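Local atomic coordinates of epimerase domain-containing protein (Bacillus cereus HuA2-4, PDB entry 6ZLK), a protein that catalyses the NAD-dependent interconversion of UDP-glucuronic acid and UDP-galacturonic acid by inverting the configuration at C4 of the sugar. Residues C17-K22 with G224-L229; H33-T38 with A82-V87; G131-S134 with D140-P143; L159-H164 with G237-I242; L251-M256 with V297-G302. One frame throughout, in Å; residues are numbered along the deposited sequence.

How the interactions relate
Interaction 2 lies at the cofactor: 33-38 holds the adenosine end of NAD, and 82-87 runs from the adenine past the diphosphate to the nicotinamide ribose and on to the UDP-sugar. Interaction 1 belongs to the same Rossmann-type domain; its centre is about 21 Å from that of interaction 2, and the side chain of Leu20 stays about 13 Å from NAD. Interactions 3 and 4, with centres about 16 Å apart, both reach the second subunit. Interactions 1 and 4 approach to about 4 Å at their nearest atoms without touching. Interaction 5 lies on the substrate side, the side chain of Ile253 being about 8 Å from the UDP-sugar, and its centre is about 32 Å from that of interaction 4.

Interaction 1 (C17-K22 with G224-L229); sequences CQALLK and GTVAAL
Leu20 and Val226 meet through one methyl each, and their torsions choose which. In Leu20, chi1 of -63° sets CG opposite the carbonyl carbon and beside the backbone N; the CA-CB bond does not itself aim at the other helix, but the outer end of the chain swings closer and delivers CD2. Val226 has chi1 of 171°, which sends CG1 anti to N and leaves CG2 as the methyl facing helix 11-21. CD2 of Leu20 and CG2 of Val226 then lie 4.0 Å apart, the two side chains sliding past each other in opposite directions. The same Leu20 CD2 comes within 4.4 Å of Leu229 CD2, one turn further along the second helix, and Ala19 CB adds a marginal touch on Val226 CG2 at 4.5 Å. All three contacts are apolar, and no hydrogen bond links the segments. The interface is thin, with 123 Å² buried: the axes of the two short helical segments approach only to 10.8 Å and cross at -50°, although the CA atoms of Leu20 and Val226 come to 7.4 Å.

The sheet lies alongside this pair of helices. Leu20 also packs on Ile3 and Val5 of strand 2-6 and on Tyr79 of strand 77-80, while Leu229 rests on Ile3, Val77 and Tyr79. The Tyr79 hydroxyl is hydrogen-bonded to Thr225 O, tying helix 218-230 to the strand beneath it. Helix 11-21, which follows the glycine-rich turn in a Rossmann fold, and helix 218-230 are thus neighbours over the parallel strands 2-6 and 77-80 of the central sheet.

Interaction 2 (H33-T38 with A82-V87); sequences HFIGPT and AAIPGV. With NAD (nicotinamide-adenine-dinucleotide), chain E.
Gly36 and Ile84 mark the closest approach of two irregular loops, their CA atoms 5.4 Å apart; one loop follows strand 27-31, the other strand 77-80. No hydrogen bond joins them. Gly36 has a positive phi of 80°, and with no side chain it lets CD1 of Ile84 settle against its CA at 3.6 Å. That methyl also meets Ile35 CD1 at 3.8 Å, where the two isoleucines cross at about a right angle. Next to them the rings of Pro37 and Pro85 approach through their CD atoms, 3.7 Å apart.

NAD lies along one flank of the contact. Ile35 has CG1 wedged between its backbone N and carbonyl carbon (chi1 64°), and from there CD1 comes 3.5 Å from N7A of the adenine. Its own backbone N donates to the ribose hydroxyl O2B at 2.9 Å, with an N-H...O angle of 152°. Ala82 CB packs on the adenine at C4A, 3.6 Å away, while Pro85 CG is 3.7 Å from the phosphate oxygen O1A. Asp32 and Asp62 add further hydrogen bonds to the cofactor, and Pro85 and Gly86 also touch the UDP-sugar.

The direct link between the loops is therefore purely apolar. The polar bond to the ribose comes from the first loop's backbone, while aliphatic groups of both segments line the adenine, so bound cofactor probably helps hold the loops together.

Interaction 3 (G131-S134 with D140-P143); sequences GEKS and DLLP
Lys133, Leu141 and Leu142 make this contact, with Lys133 reaching across from one arm of the surface loop between strand 120-126 and helix 148-167 to the other. Its chain bends once, at chi2 (-80°), and then runs extended to the ammonium group. NZ donates to the backbone O of Leu142 at 2.7 Å. The C=O...N angle of 167° means that the amine approaches almost head-on, at the far end of the carbonyl, and CE follows it to 3.3 Å from the same oxygen. Halfway along, the lysine's methylene CD passes CD1 of Leu141 at 4.3 Å, a loose apolar contact that lies beside the polar one.

Leu142 offers its carbonyl to the lysine while its side chain helps meet the second subunit, where it packs on Asp140 of that other copy. In the first arm, the Glu132 carboxylate takes hydrogen bonds from the backbone N atoms of Lys278 and Gln279, so neighbouring residues bind in different directions.

Leu142 O belongs to the amide that leads into Pro143, which has no N-H of its own. A cationic donor on such a carbonyl is a charge-assisted bond, probably polarising the peptide group.

Interaction 4 (L159-H164 with G237-I242); sequences LCHVYH and GEVINI
This is a surface contact between helix 148-167 and the 237-242 segment, which carries strand 239-242: His161 and His164, one turn apart on the helix, come down on Gly237 and Val239. The two imidazoles do different things. In His164, with CG anti to the backbone N, chi1 of 172° carries the ring toward Gly237, and the turn about chi2 (-121°) lays a face over its CA. Gly237 CA sits 4.2 Å from the ring centroid and 28° off the normal, a CH-pi contact, and CE1 is the nearest ring atom at 3.8 Å. His161 instead presents its edge: Val239 CG2 lies near the ring plane, 4.0 Å from NE2, and the two side chains cross at about a right angle. Gly237 O is at that edge too, 3.9 Å from CE1. No hydrogen bond crosses between the segments.

Gly237 adopts a positive phi, and its bare CA lets the His164 ring come close. His161 also packs on Ile173 of strand 171-180, and His164 on its Ile171. The helix meets the second subunit as well: His161 packs on Ile144 of that chain, and Tyr163 makes an edge-to-face contact with its Trp91.

Strand 120-126, helix 148-167 and strand 171-180 form a beta-alpha-beta crossover of the Rossmann type, and here the crossover helix reaches past strand 171-180 to 239-242, the parallel strand paired with it.

Interaction 5 (L251-M256 with V297-G302); sequences LDIISM and VSLSDG
Met256 and Ile253 of helix 250-261 pack on the first turn of helix 299-313, a helix-helix contact in the C-terminal, substrate-binding part of this extended short-chain dehydrogenase/reductase fold. The tight part is made by aliphatic groups and the Met256 methyl, which also rests against the backbone of Ser300. Met256 turns at chi3 (82°), which brings that methyl over the helix start: CE is 3.5 Å from Ser300 N, 3.8 Å from Ser300 CB and 3.8 Å from Leu299 CB. One turn earlier, Ile253 CD1 meets both methyls of Leu299, CD2 at 3.9 Å and CD1 at 4.0 Å. Leu299 crosses each of the two partners at about a right angle, and both it and Ile253 also pack on Ala248 of strand 248-249.

Away from this cluster the contact opens out. Asp252, Ser255 and Asp301 are exposed, and none of them touches the opposite segment. Asp252 OD2 turns back to accept from Ser249 N, and Glu246, ahead of strand 248-249, accepts from Leu299 N at the start of the second helix. At the N-cap of that helix, the hydroxyl oxygen OG of Ser298 accepts a hydrogen bond from Asp301 N at 3.2 Å, with an N-H...O angle of 164°.

Interaction 1 (C17-K22 with G224-L229)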
# COMPACT_ATOMS: atom_id res chain seq x y z
N CYS A 17 25.79 -9.23 1.21
CA CYS A 17 26.85 -8.88 2.17
C CYS A 17 28.19 -9.50 1.72
O CYS A 17 29.22 -8.84 1.76
CB CYS A 17 26.49 -9.36 3.57
SG CYS A 17 25.12 -8.43 4.29
N GLN A 18 28.18 -10.75 1.32
CA GLN A 18 29.38 -11.48 0.87
C GLN A 18 29.98 -10.74 -0.32
O GLN A 18 31.20 -10.51 -0.37
CB GLN A 18 28.98 -12.91 0.53
CG GLN A 18 30.13 -13.85 0.31
CD GLN A 18 29.70 -15.24 0.73
OE1 GLN A 18 28.54 -15.61 0.57
NE2 GLN A 18 30.62 -15.98 1.32
N ALA A 19 29.15 -10.33 -1.28
CA ALA A 19 29.64 -9.63 -2.48
C ALA A 19 30.22 -8.26 -2.11
O ALA A 19 31.32 -7.91 -2.63
CB ALA A 19 28.54 -9.49 -3.50
N LEU A 20 29.53 -7.47 -1.31
CA LEU A 20 30.05 -6.15 -0.92
C LEU A 20 31.40 -6.28 -0.23
O LEU A 20 32.29 -5.44 -0.49
CB LEU A 20 29.05 -5.40 -0.04
CG LEU A 20 27.74 -5.09 -0.73
CD1 LEU A 20 26.69 -4.65 0.28
CD2 LEU A 20 27.89 -4.06 -1.82
N LEU A 21 31.55 -7.26 0.64
CA LEU A 21 32.77 -7.37 1.47
C LEU A 21 33.96 -7.78 0.61
O LEU A 21 35.07 -7.50 1.07
CB LEU A 21 32.59 -8.35 2.61
CG LEU A 21 31.66 -7.87 3.71
CD1 LEU A 21 31.26 -9.02 4.63
CD2 LEU A 21 32.29 -6.75 4.50
N LYS A 22 33.76 -8.25 -0.62
CA LYS A 22 34.90 -8.52 -1.56
C LYS A 22 35.64 -7.23 -1.89
O LYS A 22 36.79 -7.32 -2.32
CB LYS A 22 34.41 -9.27 -2.79
CG LYS A 22 34.07 -10.69 -2.42
CD LYS A 22 33.68 -11.55 -3.56
CE LYS A 22 33.27 -12.91 -3.04
NZ LYS A 22 32.60 -13.70 -4.10
N GLY A 224 23.40 -6.92 -10.42
CA GLY A 224 22.55 -5.75 -10.65
C GLY A 224 22.44 -4.88 -9.42
O GLY A 224 22.44 -3.61 -9.47
N THR A 225 22.33 -5.53 -8.27
CA THR A 225 22.12 -4.82 -7.00
C THR A 225 23.37 -3.99 -6.66
O THR A 225 23.22 -2.82 -6.22
CB THR A 225 21.69 -5.85 -5.95
OG1 THR A 225 20.51 -6.54 -6.35
CG2 THR A 225 21.52 -5.20 -4.61
N VAL A 226 24.56 -4.57 -6.76
CA VAL A 226 25.82 -3.84 -6.55
C VAL A 226 25.95 -2.74 -7.60
O VAL A 226 26.41 -1.68 -7.24
CB VAL A 226 26.98 -4.85 -6.55
CG1 VAL A 226 28.30 -4.14 -6.56
CG2 VAL A 226 26.86 -5.77 -5.34
N ALA A 227 25.51 -2.97 -8.83
CA ALA A 227 25.60 -1.94 -9.88
C ALA A 227 24.76 -0.72 -9.48
O ALA A 227 25.14 0.40 -9.87
CB ALA A 227 25.19 -2.45 -11.22
N ALA A 228 23.65 -0.89 -8.77
CA ALA A 228 22.85 0.26 -8.28
C ALA A 228 23.70 1.17 -7.39
O ALA A 228 23.44 2.40 -7.36
CB ALA A 228 21.60 -0.21 -7.56
N LEU A 229 24.61 0.64 -6.59
CA LEU A 229 25.52 1.43 -5.78
C LEU A 229 26.60 2.03 -6.68
O LEU A 229 26.87 3.25 -6.52
CB LEU A 229 26.14 0.53 -4.73
CG LEU A 229 27.18 1.16 -3.82
CD1 LEU A 229 26.64 2.47 -3.26
CD2 LEU A 229 27.56 0.21 -2.71

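Interaction 2 (H33-T38 with A82-V87)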
# COMPACT_ATOMS: atom_id res chain seq x y z
N HIS A 33 16.57 -10.08 12.59
CA HIS A 33 16.26 -10.84 13.84
C HIS A 33 15.58 -12.17 13.51
O HIS A 33 14.98 -12.78 14.46
CB HIS A 33 15.51 -10.04 14.89
CG HIS A 33 14.12 -9.77 14.48
ND1 HIS A 33 13.85 -9.34 13.19
CD2 HIS A 33 12.96 -9.82 15.16
CE1 HIS A 33 12.54 -9.14 13.10
NE2 HIS A 33 11.96 -9.47 14.30
N PHE A 34 15.88 -12.73 12.33
CA PHE A 34 15.63 -14.14 12.00
C PHE A 34 14.13 -14.45 12.06
O PHE A 34 13.69 -15.29 12.85
CB PHE A 34 16.38 -15.07 12.96
CG PHE A 34 17.88 -14.94 13.00
CD1 PHE A 34 18.63 -14.52 11.92
CD2 PHE A 34 18.56 -15.32 14.14
CE1 PHE A 34 20.02 -14.41 11.99
CE2 PHE A 34 19.95 -15.25 14.20
CZ PHE A 34 20.67 -14.74 13.14
N ILE A 35 13.31 -13.75 11.30
CA ILE A 35 11.87 -14.08 11.17
C ILE A 35 11.56 -14.45 9.71
O ILE A 35 12.49 -14.62 8.90
CB ILE A 35 10.99 -12.94 11.71
CG1 ILE A 35 11.17 -11.66 10.87
CG2 ILE A 35 11.35 -12.73 13.17
CD1 ILE A 35 10.11 -10.60 11.10
N GLY A 36 10.29 -14.62 9.42
CA GLY A 36 9.81 -15.04 8.12
C GLY A 36 9.92 -16.55 7.90
O GLY A 36 10.05 -17.35 8.81
N PRO A 37 9.83 -16.99 6.65
CA PRO A 37 9.62 -18.41 6.38
C PRO A 37 10.83 -19.32 6.58
O PRO A 37 10.63 -20.50 6.77
CB PRO A 37 9.10 -18.40 4.94
CG PRO A 37 9.73 -17.14 4.32
CD PRO A 37 9.69 -16.14 5.44
N THR A 38 12.03 -18.79 6.51
CA THR A 38 13.26 -19.61 6.63
C THR A 38 13.59 -19.73 8.10
O THR A 38 13.74 -18.75 8.78
CB THR A 38 14.44 -19.02 5.88
OG1 THR A 38 13.92 -18.84 4.56
CG2 THR A 38 15.63 -19.94 5.96
N ALA A 82 15.02 -6.22 4.19
CA ALA A 82 14.19 -6.86 5.24
C ALA A 82 12.73 -6.82 4.82
O ALA A 82 12.27 -5.75 4.34
CB ALA A 82 14.34 -6.19 6.56
N ALA A 83 12.04 -7.93 4.93
CA ALA A 83 10.64 -8.06 4.58
C ALA A 83 10.18 -9.45 4.97
O ALA A 83 11.05 -10.32 5.28
CB ALA A 83 10.48 -7.87 3.11
N ILE A 84 8.88 -9.62 4.92
CA ILE A 84 8.26 -10.96 4.93
C ILE A 84 7.90 -11.22 3.49
O ILE A 84 7.06 -10.50 2.93
CB ILE A 84 7.03 -11.04 5.86
CG1 ILE A 84 7.44 -10.73 7.29
CG2 ILE A 84 6.44 -12.44 5.74
CD1 ILE A 84 8.35 -11.73 7.96
N PRO A 85 8.52 -12.22 2.83
CA PRO A 85 8.23 -12.53 1.45
C PRO A 85 7.21 -13.68 1.41
O PRO A 85 6.88 -14.26 2.41
CB PRO A 85 9.63 -12.92 0.94
CG PRO A 85 10.17 -13.77 2.08
CD PRO A 85 9.64 -13.06 3.33
N GLY A 86 6.74 -13.99 0.24
CA GLY A 86 5.95 -15.23 0.10
C GLY A 86 4.56 -14.85 -0.32
O GLY A 86 3.75 -14.36 0.54
N VAL A 87 4.31 -15.00 -1.62
CA VAL A 87 3.02 -14.65 -2.23
C VAL A 87 1.94 -15.50 -1.55
O VAL A 87 0.85 -15.02 -1.31
CB VAL A 87 3.11 -14.85 -3.75
CG1 VAL A 87 1.76 -14.85 -4.43
CG2 VAL A 87 4.07 -13.85 -4.39
PA NAD E . 14.42 -13.75 3.35
O1A NAD E . 13.20 -14.04 4.12
O2A NAD E . 15.42 -14.84 3.10
O5B NAD E . 15.20 -12.48 3.87
C5B NAD E . 14.57 -11.35 4.49
C4B NAD E . 15.14 -11.15 5.87
O4B NAD E . 14.50 -10.01 6.47
C3B NAD E . 14.94 -12.32 6.82
O3B NAD E . 16.15 -13.01 7.13
C2B NAD E . 14.20 -11.69 8.01
O2B NAD E . 14.58 -12.18 9.28
C1B NAD E . 14.56 -10.21 7.87
N9A NAD E . 13.59 -9.30 8.46
C8A NAD E . 12.25 -9.24 8.21
N7A NAD E . 11.63 -8.31 8.90
C5A NAD E . 12.64 -7.79 9.71
C6A NAD E . 12.65 -6.81 10.71
N6A NAD E . 11.55 -6.17 11.16
N1A NAD E . 13.84 -6.50 11.28
C2A NAD E . 14.95 -7.15 10.87
N3A NAD E . 15.05 -8.14 9.97
C4A NAD E . 13.87 -8.39 9.42
O3 NAD E . 13.86 -13.25 1.93
PN NAD E . 14.65 -13.02 0.52
O1N NAD E . 14.17 -14.05 -0.40
O2N NAD E . 16.06 -12.84 0.82
O5D NAD E . 14.06 -11.62 0.10
C5D NAD E . 14.81 -10.49 0.34
C4D NAD E . 14.07 -9.32 -0.24
O4D NAD E . 13.93 -9.49 -1.67
C3D NAD E . 12.65 -9.11 0.31
O3D NAD E . 12.40 -7.70 0.46
C2D NAD E . 11.74 -9.64 -0.80
O2D NAD E . 10.43 -9.07 -0.72
C1D NAD E . 12.60 -9.29 -2.01
N1N NAD E . 12.39 -10.16 -3.15
C2N NAD E . 12.80 -11.46 -3.13
C3N NAD E . 12.58 -12.25 -4.20
C7N NAD E . 12.94 -13.69 -4.19
O7N NAD E . 12.72 -14.30 -5.23
N7N NAD E . 13.53 -14.22 -3.11
C4N NAD E . 12.05 -11.69 -5.38
C5N NAD E . 11.51 -10.41 -5.34
C6N NAD E . 11.74 -9.64 -4.23

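Interaction 3 (G131-S134 with D140-P143)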
# COMPACT_ATOMS: atom_id res chain seq x y z
N GLY A 131 1.23 -7.79 -10.66
CA GLY A 131 0.03 -8.62 -10.88
C GLY A 131 0.08 -9.32 -12.23
O GLY A 131 1.17 -9.76 -12.62
N GLU A 132 -1.07 -9.50 -12.88
CA GLU A 132 -1.15 -10.24 -14.16
C GLU A 132 -1.03 -9.24 -15.30
O GLU A 132 -1.93 -8.44 -15.45
CB GLU A 132 -2.44 -11.04 -14.35
CG GLU A 132 -2.30 -12.08 -15.46
CD GLU A 132 -1.41 -13.28 -15.13
OE1 GLU A 132 -1.86 -14.09 -14.29
OE2 GLU A 132 -0.25 -13.39 -15.69
N LYS A 133 0.02 -9.35 -16.11
CA LYS A 133 0.21 -8.52 -17.32
C LYS A 133 0.60 -9.44 -18.49
O LYS A 133 1.19 -10.50 -18.25
CB LYS A 133 1.27 -7.45 -17.05
CG LYS A 133 1.06 -6.61 -15.79
CD LYS A 133 0.05 -5.50 -15.98
CE LYS A 133 -0.00 -4.52 -14.83
NZ LYS A 133 -1.18 -3.62 -14.93
N SER A 134 0.25 -9.02 -19.69
CA SER A 134 0.71 -9.63 -20.96
C SER A 134 2.00 -8.92 -21.38
O SER A 134 2.11 -7.67 -21.21
CB SER A 134 -0.34 -9.56 -22.03
OG SER A 134 -0.41 -8.25 -22.57
N ASP A 140 6.99 1.71 -15.83
CA ASP A 140 5.96 2.78 -15.88
C ASP A 140 4.54 2.19 -15.85
O ASP A 140 3.58 2.98 -15.76
CB ASP A 140 6.19 3.69 -17.08
CG ASP A 140 6.28 3.01 -18.45
OD1 ASP A 140 6.41 1.76 -18.48
OD2 ASP A 140 6.22 3.76 -19.50
N LEU A 141 4.38 0.87 -15.92
CA LEU A 141 3.05 0.23 -15.95
C LEU A 141 2.30 0.49 -14.65
O LEU A 141 2.89 0.37 -13.53
CB LEU A 141 3.20 -1.27 -16.16
CG LEU A 141 3.30 -1.75 -17.59
CD1 LEU A 141 3.40 -3.26 -17.55
CD2 LEU A 141 2.10 -1.30 -18.44
N LEU A 142 0.99 0.65 -14.73
CA LEU A 142 0.14 0.72 -13.52
C LEU A 142 0.18 -0.62 -12.80
O LEU A 142 -0.24 -1.65 -13.29
CB LEU A 142 -1.29 1.12 -13.89
CG LEU A 142 -1.87 2.16 -12.93
CD1 LEU A 142 -3.03 2.93 -13.55
CD2 LEU A 142 -2.28 1.49 -11.63
N PRO A 143 0.74 -0.67 -11.58
CA PRO A 143 0.84 -1.94 -10.88
C PRO A 143 -0.48 -2.24 -10.16
O PRO A 143 -0.97 -1.38 -9.46
CB PRO A 143 1.99 -1.71 -9.90
CG PRO A 143 2.00 -0.23 -9.64
CD PRO A 143 1.38 0.43 -10.86

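Interaction 4 (L159-H164 with G237-I242)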
# COMPACT_ATOMS: atom_id res chain seq x y z
N LEU A 159 5.92 4.54 -0.08
CA LEU A 159 6.55 5.28 1.01
C LEU A 159 7.89 5.86 0.56
O LEU A 159 8.19 7.02 0.84
CB LEU A 159 6.77 4.34 2.21
CG LEU A 159 5.51 4.06 3.01
CD1 LEU A 159 5.78 2.95 4.02
CD2 LEU A 159 5.02 5.32 3.69
N CYS A 160 8.70 5.10 -0.16
CA CYS A 160 9.96 5.63 -0.72
C CYS A 160 9.67 6.89 -1.56
O CYS A 160 10.36 7.89 -1.32
CB CYS A 160 10.71 4.61 -1.58
SG CYS A 160 11.40 3.23 -0.62
N HIS A 161 8.66 6.85 -2.44
CA HIS A 161 8.40 8.06 -3.25
C HIS A 161 7.94 9.20 -2.34
O HIS A 161 8.29 10.35 -2.65
CB HIS A 161 7.37 7.78 -4.31
CG HIS A 161 7.86 6.84 -5.35
ND1 HIS A 161 8.96 7.17 -6.16
CD2 HIS A 161 7.43 5.63 -5.74
CE1 HIS A 161 9.17 6.15 -6.99
NE2 HIS A 161 8.24 5.23 -6.77
N VAL A 162 7.14 8.95 -1.30
CA VAL A 162 6.71 10.04 -0.39
C VAL A 162 7.92 10.70 0.24
O VAL A 162 8.01 11.91 0.26
CB VAL A 162 5.75 9.49 0.68
CG1 VAL A 162 5.59 10.45 1.83
CG2 VAL A 162 4.42 9.10 0.01
N TYR A 163 8.89 9.93 0.70
CA TYR A 163 10.02 10.50 1.45
C TYR A 163 11.05 11.12 0.50
O TYR A 163 11.70 12.10 0.89
CB TYR A 163 10.57 9.44 2.39
CG TYR A 163 9.71 9.31 3.61
CD1 TYR A 163 8.55 8.56 3.62
CD2 TYR A 163 10.06 9.97 4.79
CE1 TYR A 163 7.76 8.47 4.75
CE2 TYR A 163 9.29 9.87 5.93
CZ TYR A 163 8.11 9.17 5.90
OH TYR A 163 7.28 8.99 6.96
N HIS A 164 11.15 10.64 -0.73
CA HIS A 164 12.02 11.22 -1.77
C HIS A 164 11.44 12.60 -2.12
O HIS A 164 12.18 13.60 -2.09
CB HIS A 164 12.08 10.27 -2.97
CG HIS A 164 12.80 10.87 -4.12
ND1 HIS A 164 12.18 11.02 -5.35
CD2 HIS A 164 14.01 11.46 -4.23
CE1 HIS A 164 13.07 11.55 -6.20
NE2 HIS A 164 14.17 11.86 -5.54
N GLY A 237 15.46 8.19 -7.57
CA GLY A 237 14.02 8.24 -7.83
C GLY A 237 13.56 7.17 -8.81
O GLY A 237 12.35 7.09 -9.01
N GLU A 238 14.46 6.38 -9.40
CA GLU A 238 14.16 5.42 -10.48
C GLU A 238 13.67 4.08 -9.90
O GLU A 238 14.16 3.66 -8.80
CB GLU A 238 15.36 5.10 -11.36
CG GLU A 238 15.80 6.27 -12.26
CD GLU A 238 14.70 6.90 -13.10
OE1 GLU A 238 13.79 6.19 -13.56
OE2 GLU A 238 14.75 8.13 -13.30
N VAL A 239 12.69 3.50 -10.54
CA VAL A 239 12.32 2.08 -10.33
C VAL A 239 12.96 1.27 -11.45
O VAL A 239 12.79 1.62 -12.63
CB VAL A 239 10.80 1.91 -10.32
CG1 VAL A 239 10.40 0.45 -10.15
CG2 VAL A 239 10.19 2.79 -9.23
N ILE A 240 13.64 0.18 -11.11
CA ILE A 240 14.44 -0.62 -12.06
C ILE A 240 14.10 -2.10 -11.86
O ILE A 240 14.38 -2.61 -10.75
CB ILE A 240 15.95 -0.37 -11.88
CG1 ILE A 240 16.28 1.13 -11.90
CG2 ILE A 240 16.70 -1.18 -12.92
CD1 ILE A 240 17.77 1.44 -11.68
N ASN A 241 13.56 -2.74 -12.88
CA ASN A 241 13.40 -4.23 -12.90
C ASN A 241 14.77 -4.91 -12.98
O ASN A 241 15.66 -4.53 -13.81
CB ASN A 241 12.63 -4.72 -14.10
CG ASN A 241 11.19 -4.26 -14.12
OD1 ASN A 241 10.58 -4.06 -13.09
ND2 ASN A 241 10.65 -4.11 -15.32
N ILE A 242 14.97 -5.95 -12.17
CA ILE A 242 16.15 -6.84 -12.21
C ILE A 242 15.61 -8.25 -12.48
O ILE A 242 14.97 -8.83 -11.57
CB ILE A 242 16.94 -6.78 -10.89
CG1 ILE A 242 17.38 -5.35 -10.54
CG2 ILE A 242 18.12 -7.75 -10.91
CD1 ILE A 242 18.32 -4.75 -11.55

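Interaction 5 (L251-M256 with V297-G302)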
# COMPACT_ATOMS: atom_id res chain seq x y z
N LEU A 251 7.07 -26.70 -15.56
CA LEU A 251 7.28 -27.99 -16.24
C LEU A 251 8.64 -27.99 -16.94
O LEU A 251 9.31 -29.07 -16.94
CB LEU A 251 6.16 -28.23 -17.24
CG LEU A 251 4.79 -28.52 -16.61
CD1 LEU A 251 3.76 -28.61 -17.71
CD2 LEU A 251 4.80 -29.74 -15.74
N ASP A 252 9.04 -26.88 -17.53
CA ASP A 252 10.34 -26.77 -18.24
C ASP A 252 11.45 -27.01 -17.21
O ASP A 252 12.39 -27.75 -17.53
CB ASP A 252 10.56 -25.38 -18.84
CG ASP A 252 9.70 -24.97 -20.01
OD1 ASP A 252 9.20 -25.91 -20.68
OD2 ASP A 252 9.51 -23.69 -20.21
N ILE A 253 11.34 -26.39 -16.04
CA ILE A 253 12.35 -26.47 -14.95
C ILE A 253 12.46 -27.93 -14.53
O ILE A 253 13.60 -28.44 -14.34
CB ILE A 253 11.96 -25.53 -13.79
CG1 ILE A 253 12.04 -24.06 -14.20
CG2 ILE A 253 12.81 -25.81 -12.56
CD1 ILE A 253 13.37 -23.56 -14.56
N ILE A 254 11.30 -28.58 -14.27
CA ILE A 254 11.31 -29.98 -13.83
C ILE A 254 12.07 -30.80 -14.88
O ILE A 254 12.88 -31.63 -14.44
CB ILE A 254 9.89 -30.49 -13.56
CG1 ILE A 254 9.30 -29.80 -12.34
CG2 ILE A 254 9.92 -32.00 -13.41
CD1 ILE A 254 7.84 -30.07 -12.12
N SER A 255 11.86 -30.61 -16.17
CA SER A 255 12.59 -31.38 -17.21
C SER A 255 14.08 -31.13 -17.11
O SER A 255 14.85 -32.08 -17.22
CB SER A 255 12.11 -31.10 -18.58
OG SER A 255 10.78 -31.55 -18.66
N MET A 256 14.48 -29.90 -16.89
CA MET A 256 15.90 -29.56 -16.79
C MET A 256 16.46 -30.25 -15.55
O MET A 256 17.59 -30.75 -15.64
CB MET A 256 16.06 -28.05 -16.65
CG MET A 256 15.60 -27.36 -17.91
SD MET A 256 15.83 -25.58 -17.76
CE MET A 256 17.56 -25.63 -18.20
N VAL A 297 23.72 -15.80 -16.46
CA VAL A 297 23.71 -17.21 -16.03
C VAL A 297 22.49 -17.92 -16.62
O VAL A 297 21.36 -17.50 -16.31
CB VAL A 297 23.74 -17.32 -14.50
CG1 VAL A 297 23.66 -18.77 -14.06
CG2 VAL A 297 24.96 -16.62 -13.93
N SER A 298 22.70 -18.99 -17.38
CA SER A 298 21.62 -19.79 -17.98
C SER A 298 20.92 -20.58 -16.88
O SER A 298 21.52 -20.87 -15.84
CB SER A 298 22.13 -20.75 -19.04
OG SER A 298 22.96 -21.72 -18.41
N LEU A 299 19.69 -20.94 -17.13
CA LEU A 299 18.96 -21.83 -16.22
C LEU A 299 19.70 -23.14 -16.00
O LEU A 299 19.72 -23.55 -14.86
CB LEU A 299 17.57 -22.11 -16.79
CG LEU A 299 16.57 -21.03 -16.47
CD1 LEU A 299 15.29 -21.27 -17.28
CD2 LEU A 299 16.28 -21.00 -14.97
N SER A 300 20.30 -23.75 -17.03
CA SER A 300 20.95 -25.06 -16.80
C SER A 300 22.11 -24.87 -15.83
O SER A 300 22.23 -25.63 -14.85
CB SER A 300 21.36 -25.78 -18.07
OG SER A 300 22.19 -24.97 -18.85
N ASP A 301 22.91 -23.82 -16.00
CA ASP A 301 24.04 -23.56 -15.09
C ASP A 301 23.50 -23.23 -13.69
O ASP A 301 24.06 -23.72 -12.69
CB ASP A 301 24.95 -22.47 -15.63
CG ASP A 301 25.85 -22.87 -16.80
OD1 ASP A 301 25.98 -24.10 -17.07
OD2 ASP A 301 26.44 -21.97 -17.40
N GLY A 302 22.47 -22.39 -13.58
CA GLY A 302 21.93 -21.95 -12.27
C GLY A 302 21.26 -23.10 -11.52
O GLY A 302 21.50 -23.24 -10.31